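Local coordinates for protein acetylacetone-cleaving enzyme (Acinetobacter johnsonii, PDB 3BAL) that cleaves acetylacetone to methylglyoxal and acetate with one molecule of oxygen, as a tetrameric cupin dioxygenase that uses one iron cation per subunit, at residues Ser46-Phe51 and Gln114-Phe119; Ile63-Gly68 and Leu120-Phe125; Met77-Gly82 and Ala102-Thr107. All coordinates share one frame; numbering follows the deposited sequence.

Contact 1 (46-51 with 114-119) is the core of the set: two neighbouring strands of one jelly-roll sheet, bonded backbone to backbone, with centre about 5 Å from that of the chain. Contact 2 (63-68 with 120-125) lies where strand 57-64 ends and strand 113-120 passes into 123-126; direct backbone bonds persist, but a water fills in between the loops. Contact 3 (77-82 with 102-107), about 13 Å from the chain centre and partly exposed, has no direct hydrogen bond; packing and two waters, one held only weakly by K106, join it. Contacts 2 and 3 share the metal through H64 and H104, and H64 N lies 3.0 Å from A102 O. M117 of contact 1 packs on H64 through CE.

Contact 1. Residues Ser46-Phe51 and Gln114-Phe119; sequences SWTAIF and QFYMTF
The six-membered ring of W47 stacks face to face on F119, centroids 4.2 Å apart and planes at 22°, while F119 CB sits over the indole's five-membered ring as a CH-pi contact. The opposite face of F119 is taken by M117 CG, 3.6 Å above the plane, and F51 CE1 approaches its edge. F51 CD1 lies over the F115 face, 3.4 Å from CZ of F115; the two planes are almost parallel, but the offset leaves little overlap. F115 O meets the F51 ring edge in plane. W47 reaches its partner because CG stands between the backbone N and the carbonyl carbon (chi1 45°), which folds the indole across the neighbouring strand.

Beneath the rings the strands run antiparallel at 168°, with hydrogen-bonded pairs W47-F119, A49-M117 and F51-F115, each joined by two bonds; M117 N to A49 O is 2.9 Å. On the other face T48 CG2 touches Y116 OH of the partner strand at 3.4 Å. The chemistry divides by face: W47, F51, F115 and F119 pack inward, where M117 and F119 touch the metal ligand H64, whereas T48 OG1 hydrogen-bonds E69 of a second subunit and Y116 stacks on its F71.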
loop_
_atom_site.group_PDB
_atom_site.type_symbol
_atom_site.label_atom_id
_atom_site.label_comp_id
_atom_site.label_asym_id
_atom_site.label_seq_id
_atom_site.Cartn_x
_atom_site.Cartn_y
_atom_site.Cartn_z
ATOM N N SER A 46 5.449 2.511 -5.386
ATOM C CA SER A 46 5.236 1.399 -6.299
ATOM C C SER A 46 5.558 1.845 -7.728
ATOM O O SER A 46 5.547 3.040 -8.020
ATOM C CB SER A 46 3.788 0.924 -6.222
ATOM O OG SER A 46 2.910 1.988 -6.516
ATOM N N TRP A 47 5.870 0.891 -8.605
ATOM C CA TRP A 47 6.181 1.190 -10.004
ATOM C C TRP A 47 5.766 0.024 -10.898
ATOM O O TRP A 47 5.628 -1.102 -10.423
ATOM C CB TRP A 47 7.671 1.534 -10.183
ATOM C CG TRP A 47 8.649 0.622 -9.483
ATOM C CD1 TRP A 47 8.798 0.449 -8.130
ATOM C CD2 TRP A 47 9.630 -0.223 -10.103
ATOM N NE1 TRP A 47 9.809 -0.451 -7.874
ATOM C CE2 TRP A 47 10.336 -0.880 -9.066
ATOM C CE3 TRP A 47 9.984 -0.489 -11.438
ATOM C CZ2 TRP A 47 11.376 -1.790 -9.321
ATOM C CZ3 TRP A 47 11.017 -1.394 -11.691
ATOM C CH2 TRP A 47 11.699 -2.033 -10.636
ATOM N N THR A 48 5.559 0.299 -12.187
ATOM C CA THR A 48 5.093 -0.713 -13.146
ATOM C C THR A 48 5.863 -0.721 -14.469
ATOM O O THR A 48 6.132 0.336 -15.043
ATOM C CB THR A 48 3.603 -0.484 -13.462
ATOM O OG1 THR A 48 2.855 -0.489 -12.238
ATOM C CG2 THR A 48 3.073 -1.562 -14.384
ATOM N N ALA A 49 6.182 -1.912 -14.970
ATOM C CA ALA A 49 6.937 -2.021 -16.218
ATOM C C ALA A 49 6.611 -3.273 -17.027
ATOM O O ALA A 49 5.994 -4.209 -16.515
ATOM C CB ALA A 49 8.437 -1.973 -15.910
ATOM N N ILE A 50 7.027 -3.278 -18.294
ATOM C CA ILE A 50 6.811 -4.420 -19.179
ATOM C C ILE A 50 8.155 -4.840 -19.808
ATOM O O ILE A 50 8.983 -3.991 -20.141
ATOM C CB ILE A 50 5.731 -4.093 -20.262
ATOM C CG1 ILE A 50 5.451 -5.331 -21.115
ATOM C CG2 ILE A 50 6.156 -2.906 -21.117
ATOM C CD1 ILE A 50 4.135 -5.247 -21.879
ATOM N N PHE A 51 8.378 -6.148 -19.953
ATOM C CA PHE A 51 9.646 -6.652 -20.483
ATOM C C PHE A 51 9.559 -7.642 -21.649
ATOM O O PHE A 51 8.660 -8.485 -21.696
ATOM C CB PHE A 51 10.464 -7.327 -19.361
ATOM C CG PHE A 51 10.596 -6.500 -18.107
ATOM C CD1 PHE A 51 9.512 -6.348 -17.239
ATOM C CD2 PHE A 51 11.789 -5.843 -17.812
ATOM C CE1 PHE A 51 9.610 -5.552 -16.095
ATOM C CE2 PHE A 51 11.901 -5.040 -16.670
ATOM C CZ PHE A 51 10.805 -4.893 -15.808
ATOM N N GLN A 114 7.547 -12.410 -22.820
ATOM C CA GLN A 114 7.098 -11.058 -22.489
ATOM C C GLN A 114 6.274 -11.134 -21.198
ATOM O O GLN A 114 5.471 -12.053 -21.018
ATOM C CB GLN A 114 6.235 -10.440 -23.608
ATOM C CG GLN A 114 5.635 -9.062 -23.221
ATOM C CD GLN A 114 4.781 -8.407 -24.311
ATOM O OE1 GLN A 114 5.303 -7.794 -25.249
ATOM N NE2 GLN A 114 3.460 -8.530 -24.185
ATOM N N PHE A 115 6.497 -10.184 -20.293
ATOM C CA PHE A 115 5.741 -10.130 -19.050
ATOM C C PHE A 115 5.602 -8.696 -18.526
ATOM O O PHE A 115 6.505 -7.865 -18.674
ATOM C CB PHE A 115 6.363 -11.057 -17.980
ATOM C CG PHE A 115 7.610 -10.513 -17.326
ATOM C CD1 PHE A 115 7.535 -9.819 -16.123
ATOM C CD2 PHE A 115 8.862 -10.723 -17.895
ATOM C CE1 PHE A 115 8.691 -9.342 -15.492
ATOM C CE2 PHE A 115 10.022 -10.251 -17.275
ATOM C CZ PHE A 115 9.936 -9.562 -16.072
ATOM N N TYR A 116 4.436 -8.433 -17.941
ATOM C CA TYR A 116 4.056 -7.151 -17.352
ATOM C C TYR A 116 4.146 -7.359 -15.830
ATOM O O TYR A 116 3.745 -8.408 -15.330
ATOM C CB TYR A 116 2.609 -6.839 -17.765
ATOM C CG TYR A 116 1.922 -5.726 -16.993
ATOM C CD1 TYR A 116 1.949 -4.407 -17.450
ATOM C CD2 TYR A 116 1.210 -6.000 -15.818
ATOM C CE1 TYR A 116 1.271 -3.387 -16.755
ATOM C CE2 TYR A 116 0.537 -4.988 -15.119
ATOM C CZ TYR A 116 0.569 -3.688 -15.595
ATOM O OH TYR A 116 -0.108 -2.694 -14.921
ATOM N N MET A 117 4.659 -6.379 -15.092
ATOM C CA MET A 117 4.779 -6.544 -13.649
ATOM C C MET A 117 4.713 -5.234 -12.862
ATOM O O MET A 117 5.204 -4.188 -13.310
ATOM C CB MET A 117 6.091 -7.284 -13.341
ATOM C CG MET A 117 6.335 -7.647 -11.877
ATOM S SD MET A 117 7.606 -8.961 -11.718
ATOM C CE MET A 117 7.465 -9.418 -9.965
ATOM N N THR A 118 4.093 -5.302 -11.687
ATOM C CA THR A 118 3.978 -4.157 -10.787
ATOM C C THR A 118 4.828 -4.494 -9.559
ATOM O O THR A 118 4.860 -5.652 -9.128
ATOM C CB THR A 118 2.499 -3.915 -10.354
ATOM O OG1 THR A 118 1.922 -5.142 -9.885
ATOM C CG2 THR A 118 1.670 -3.401 -11.524
ATOM N N PHE A 119 5.531 -3.499 -9.019
ATOM C CA PHE A 119 6.385 -3.706 -7.846
ATOM C C PHE A 119 6.078 -2.699 -6.737
ATOM O O PHE A 119 5.826 -1.526 -7.009
ATOM C CB PHE A 119 7.886 -3.536 -8.176
ATOM C CG PHE A 119 8.350 -4.256 -9.418
ATOM C CD1 PHE A 119 8.204 -3.672 -10.676
ATOM C CD2 PHE A 119 8.965 -5.505 -9.329
ATOM C CE1 PHE A 119 8.667 -4.315 -11.827
ATOM C CE2 PHE A 119 9.432 -6.158 -10.474
ATOM C CZ PHE A 119 9.282 -5.560 -11.730
#

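Contact 2. Residues Ile63-Gly68 and Leu120-Phe125; sequences IHAGPG and LGPLNF. With ZN (zinc ion), chain E.
Four backbone hydrogen bonds join I63-G68 to L120-F125. I63 and N124 form an antiparallel hydrogen-bonded pair: I63 N reaches N124 O at 2.8 Å with the donor tilted 33° from the carbonyl plane, whereas N124 N meets I63 O in plane. Past this pair the strands give way to loops, and A65 N to P122 O, at 3.1 Å, and L120 N to P67 O continue the pairing.

Between those last two bonds sits a water. It accepts from G66 N at 3.0 Å and lies 2.8 Å from L120 O and 2.9 Å from P122 O, bridging the two loops.

Apolar contacts flank the polar row. L123 CD2 rests over one face of the H64 ring, 3.4 Å from ND1 and displaced toward the rim, as a CH-pi contact. A65 CB touches P122 CD, and P67 CG lies alongside L120 CD2 at 3.9 Å, the two side chains pointing the same way.

The metal bond comes from H64 NE2, 2.1 Å from the zinc ion; H62 and H104 are the other protein ligands of this cupin site. L123 on one face and coordination at NE2 should together restrict rotation of the ring, and with M117 and F119 also touching it, H64 is a metal ligand that has apolar neighbours beside the other two histidines.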
loop_
_atom_site.group_PDB
_atom_site.type_symbol
_atom_site.label_atom_id
_atom_site.label_comp_id
_atom_site.label_asym_id
_atom_site.label_seq_id
_atom_site.Cartn_x
_atom_site.Cartn_y
_atom_site.Cartn_z
ATOM N N ILE A 63 16.595 -9.474 -4.440
ATOM C CA ILE A 63 15.592 -9.773 -3.433
ATOM C C ILE A 63 14.478 -8.727 -3.547
ATOM O O ILE A 63 14.756 -7.538 -3.717
ATOM C CB ILE A 63 16.200 -9.695 -2.013
ATOM C CG1 ILE A 63 17.274 -10.771 -1.845
ATOM C CG2 ILE A 63 15.101 -9.844 -0.970
ATOM C CD1 ILE A 63 18.027 -10.703 -0.537
ATOM N N HIS A 64 13.226 -9.176 -3.476
ATOM C CA HIS A 64 12.074 -8.277 -3.531
ATOM C C HIS A 64 11.800 -7.746 -2.128
ATOM O O HIS A 64 11.487 -8.510 -1.213
ATOM C CB HIS A 64 10.836 -9.017 -4.047
ATOM C CG HIS A 64 10.866 -9.271 -5.518
ATOM N ND1 HIS A 64 10.113 -8.542 -6.415
ATOM C CD2 HIS A 64 11.618 -10.119 -6.258
ATOM C CE1 HIS A 64 10.403 -8.928 -7.646
ATOM N NE2 HIS A 64 11.314 -9.884 -7.578
ATOM N N ALA A 65 11.937 -6.435 -1.954
ATOM C CA ALA A 65 11.704 -5.822 -0.652
ATOM C C ALA A 65 10.212 -5.826 -0.293
ATOM O O ALA A 65 9.848 -5.844 0.887
ATOM C CB ALA A 65 12.245 -4.398 -0.656
ATOM N N GLY A 66 9.362 -5.796 -1.319
ATOM C CA GLY A 66 7.924 -5.794 -1.118
ATOM C C GLY A 66 7.252 -6.703 -2.132
ATOM O O GLY A 66 7.934 -7.277 -2.982
ATOM N N PRO A 67 5.917 -6.855 -2.087
ATOM C CA PRO A 67 5.206 -7.721 -3.033
ATOM C C PRO A 67 5.258 -7.254 -4.487
ATOM O O PRO A 67 5.245 -6.055 -4.768
ATOM C CB PRO A 67 3.784 -7.722 -2.481
ATOM C CG PRO A 67 3.644 -6.322 -1.951
ATOM C CD PRO A 67 4.964 -6.154 -1.205
ATOM N N GLY A 68 5.317 -8.221 -5.398
ATOM C CA GLY A 68 5.336 -7.935 -6.826
ATOM C C GLY A 68 4.396 -8.910 -7.518
ATOM O O GLY A 68 4.304 -10.073 -7.105
ATOM N N LEU A 120 6.100 -3.166 -5.491
ATOM C CA LEU A 120 5.904 -2.289 -4.343
ATOM C C LEU A 120 7.266 -2.294 -3.649
ATOM O O LEU A 120 7.733 -3.334 -3.171
ATOM C CB LEU A 120 4.826 -2.823 -3.387
ATOM C CG LEU A 120 4.563 -1.922 -2.162
ATOM C CD1 LEU A 120 4.153 -0.530 -2.623
ATOM C CD2 LEU A 120 3.483 -2.530 -1.292
ATOM N N GLY A 121 7.921 -1.140 -3.621
ATOM C CA GLY A 121 9.232 -1.080 -3.007
ATOM C C GLY A 121 10.331 -1.409 -4.004
ATOM O O GLY A 121 10.062 -1.647 -5.183
ATOM N N PRO A 122 11.591 -1.448 -3.549
ATOM C CA PRO A 122 12.743 -1.744 -4.407
ATOM C C PRO A 122 13.131 -3.208 -4.582
ATOM O O PRO A 122 12.671 -4.098 -3.853
ATOM C CB PRO A 122 13.867 -0.971 -3.730
ATOM C CG PRO A 122 13.544 -1.210 -2.263
ATOM C CD PRO A 122 12.036 -0.979 -2.219
ATOM N N LEU A 123 13.993 -3.432 -5.571
ATOM C CA LEU A 123 14.545 -4.747 -5.848
ATOM C C LEU A 123 16.006 -4.591 -5.453
ATOM O O LEU A 123 16.725 -3.773 -6.029
ATOM C CB LEU A 123 14.451 -5.096 -7.332
ATOM C CG LEU A 123 13.055 -5.151 -7.942
ATOM C CD1 LEU A 123 13.154 -5.834 -9.294
ATOM C CD2 LEU A 123 12.097 -5.911 -7.034
ATOM N N ASN A 124 16.436 -5.350 -4.454
ATOM C CA ASN A 124 17.809 -5.260 -3.997
ATOM C C ASN A 124 18.714 -6.272 -4.680
ATOM O O ASN A 124 18.618 -7.477 -4.436
ATOM C CB ASN A 124 17.880 -5.444 -2.478
ATOM C CG ASN A 124 17.217 -4.304 -1.721
ATOM O OD1 ASN A 124 17.091 -3.190 -2.232
ATOM N ND2 ASN A 124 16.804 -4.577 -0.489
ATOM N N PHE A 125 19.586 -5.786 -5.554
ATOM C CA PHE A 125 20.503 -6.680 -6.248
ATOM C C PHE A 125 21.678 -6.946 -5.320
ATOM O O PHE A 125 22.213 -6.023 -4.717
ATOM C CB PHE A 125 20.938 -6.063 -7.578
ATOM C CG PHE A 125 19.825 -6.007 -8.596
ATOM C CD1 PHE A 125 18.899 -4.963 -8.580
ATOM C CD2 PHE A 125 19.669 -7.030 -9.534
ATOM C CE1 PHE A 125 17.829 -4.939 -9.478
ATOM C CE2 PHE A 125 18.600 -7.016 -10.438
ATOM C CZ PHE A 125 17.680 -5.967 -10.408
HETATM ZN ZN ZN E . 12.353 -10.880 -9.069
HETATM O O HOH W 1 9.837 -4.875 -4.091
#

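Contact 3. Residues Met77-Gly82 and Ala102-Thr107; sequences MEVRGG and ALHGKT. With ZN (zinc ion), chain E.
L103 meets R80 through its backbone, its O lying 3.9 Å from R80 CG. The same CG then approaches the edge of the next residue's ring, 3.7 Å from H104 CD2 and near the ring plane. V79 CG1 covers one face of H104 in a CH-pi contact, 3.5 Å from NE2, the line from CG1 to the ring centroid leaning 28° from the ring normal. The valine methyl gets there because CG1 is anti to the backbone N (chi1 -165°).

H104 binds the zinc ion with ND1 at 2.1 Å, alongside H62 and H64, in the metal site of the cupin jelly roll. Its NE2 hydrogen-bonds E98, which also forms a salt bridge with R80 NE. E98 is thus a second-shell partner that would help to fix the imidazole's rotation and would probably polarise it. The first segment leaves strand 76-79 here in a type I' turn from V79 to G82, closed by G82 N to V79 O.

K106 contributes its carbonyl, which takes a weak hydrogen bond from a water that donates to E78 O at 2.7 Å and accepts from G81 N. T107 follows with the broadest packing of its segment: CA lies 3.5 Å from E78 O in a CA-H...O contact, CG2 meets M77 CG at 3.8 Å, and OG1 shares with R80 N a second water, 2.9 Å from the hydroxyl.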
loop_
_atom_site.group_PDB
_atom_site.type_symbol
_atom_site.label_atom_id
_atom_site.label_comp_id
_atom_site.label_asym_id
_atom_site.label_seq_id
_atom_site.Cartn_x
_atom_site.Cartn_y
_atom_site.Cartn_z
ATOM N N MET A 77 8.711 -18.607 -18.089
ATOM C CA MET A 77 9.621 -17.985 -17.117
ATOM C C MET A 77 9.893 -18.882 -15.896
ATOM O O MET A 77 8.959 -19.321 -15.230
ATOM C CB MET A 77 9.037 -16.637 -16.659
ATOM C CG MET A 77 9.831 -15.923 -15.570
ATOM S SD MET A 77 9.168 -14.285 -15.211
ATOM C CE MET A 77 7.672 -14.740 -14.333
ATOM N N GLU A 78 11.171 -19.150 -15.618
ATOM C CA GLU A 78 11.568 -19.981 -14.477
ATOM C C GLU A 78 11.902 -19.090 -13.286
ATOM O O GLU A 78 12.927 -18.415 -13.279
ATOM C CB GLU A 78 12.788 -20.842 -14.831
ATOM C CG GLU A 78 12.489 -22.050 -15.718
ATOM C CD GLU A 78 13.748 -22.657 -16.332
ATOM O OE1 GLU A 78 14.843 -22.480 -15.761
ATOM O OE2 GLU A 78 13.644 -23.320 -17.385
ATOM N N VAL A 79 11.023 -19.094 -12.285
ATOM C CA VAL A 79 11.197 -18.279 -11.084
ATOM C C VAL A 79 11.584 -19.140 -9.888
ATOM O O VAL A 79 11.045 -20.231 -9.690
ATOM C CB VAL A 79 9.898 -17.530 -10.719
ATOM C CG1 VAL A 79 10.197 -16.439 -9.709
ATOM C CG2 VAL A 79 9.255 -16.950 -11.963
ATOM N N ARG A 80 12.512 -18.632 -9.084
ATOM C CA ARG A 80 12.983 -19.347 -7.903
ATOM C C ARG A 80 13.525 -20.732 -8.255
ATOM O O ARG A 80 13.311 -21.701 -7.524
ATOM C CB ARG A 80 11.853 -19.449 -6.872
ATOM C CG ARG A 80 11.579 -18.124 -6.178
ATOM C CD ARG A 80 10.348 -18.152 -5.285
ATOM N NE ARG A 80 9.104 -18.053 -6.041
ATOM C CZ ARG A 80 8.336 -19.085 -6.371
ATOM N NH1 ARG A 80 8.677 -20.316 -6.008
ATOM N NH2 ARG A 80 7.227 -18.884 -7.072
ATOM N N GLY A 81 14.226 -20.814 -9.383
ATOM C CA GLY A 81 14.807 -22.076 -9.800
ATOM C C GLY A 81 13.970 -22.912 -10.754
ATOM O O GLY A 81 14.436 -23.936 -11.250
ATOM N N GLY A 82 12.742 -22.481 -11.014
ATOM C CA GLY A 82 11.878 -23.225 -11.912
ATOM C C GLY A 82 11.285 -24.461 -11.255
ATOM O O GLY A 82 11.707 -24.858 -10.172
ATOM N N ALA A 102 11.165 -12.505 -1.343
ATOM C CA ALA A 102 11.446 -13.479 -2.393
ATOM C C ALA A 102 12.848 -13.297 -2.972
ATOM O O ALA A 102 13.216 -12.211 -3.407
ATOM C CB ALA A 102 10.401 -13.377 -3.497
ATOM N N LEU A 103 13.622 -14.377 -2.970
ATOM C CA LEU A 103 14.987 -14.359 -3.495
ATOM C C LEU A 103 15.032 -14.937 -4.908
ATOM O O LEU A 103 14.752 -16.120 -5.108
ATOM C CB LEU A 103 15.906 -15.176 -2.590
ATOM C CG LEU A 103 17.365 -15.294 -3.017
ATOM C CD1 LEU A 103 18.029 -13.923 -3.018
ATOM C CD2 LEU A 103 18.090 -16.221 -2.055
ATOM N N HIS A 104 15.391 -14.099 -5.878
ATOM C CA HIS A 104 15.473 -14.527 -7.271
ATOM C C HIS A 104 16.913 -14.508 -7.782
ATOM O O HIS A 104 17.386 -13.504 -8.327
ATOM C CB HIS A 104 14.589 -13.629 -8.136
ATOM C CG HIS A 104 13.132 -13.719 -7.799
ATOM N ND1 HIS A 104 12.219 -12.763 -8.191
ATOM C CD2 HIS A 104 12.425 -14.661 -7.129
ATOM C CE1 HIS A 104 11.014 -13.114 -7.777
ATOM N NE2 HIS A 104 11.111 -14.261 -7.131
ATOM N N GLY A 105 17.592 -15.642 -7.604
ATOM C CA GLY A 105 18.981 -15.782 -8.014
ATOM C C GLY A 105 19.244 -15.541 -9.485
ATOM O O GLY A 105 20.168 -14.803 -9.840
ATOM N N LYS A 106 18.444 -16.163 -10.343
ATOM C CA LYS A 106 18.609 -15.999 -11.783
ATOM C C LYS A 106 17.303 -16.296 -12.547
ATOM O O LYS A 106 17.185 -17.331 -13.202
ATOM C CB LYS A 106 19.743 -16.922 -12.269
ATOM C CG LYS A 106 20.208 -16.677 -13.702
ATOM C CD LYS A 106 21.379 -17.581 -14.057
ATOM C CE LYS A 106 21.851 -17.333 -15.478
ATOM N NZ LYS A 106 22.931 -18.266 -15.910
ATOM N N THR A 107 16.320 -15.402 -12.447
ATOM C CA THR A 107 15.063 -15.597 -13.166
ATOM C C THR A 107 15.468 -15.806 -14.631
ATOM O O THR A 107 16.130 -14.948 -15.223
ATOM C CB THR A 107 14.132 -14.369 -13.011
ATOM O OG1 THR A 107 13.749 -14.237 -11.638
ATOM C CG2 THR A 107 12.879 -14.527 -13.862
HETATM ZN ZN ZN E . 12.353 -10.880 -9.069
HETATM O O HOH W 2 14.935 -19.580 -11.867
HETATM O O HOH W 3 14.223 -16.311 -9.730
#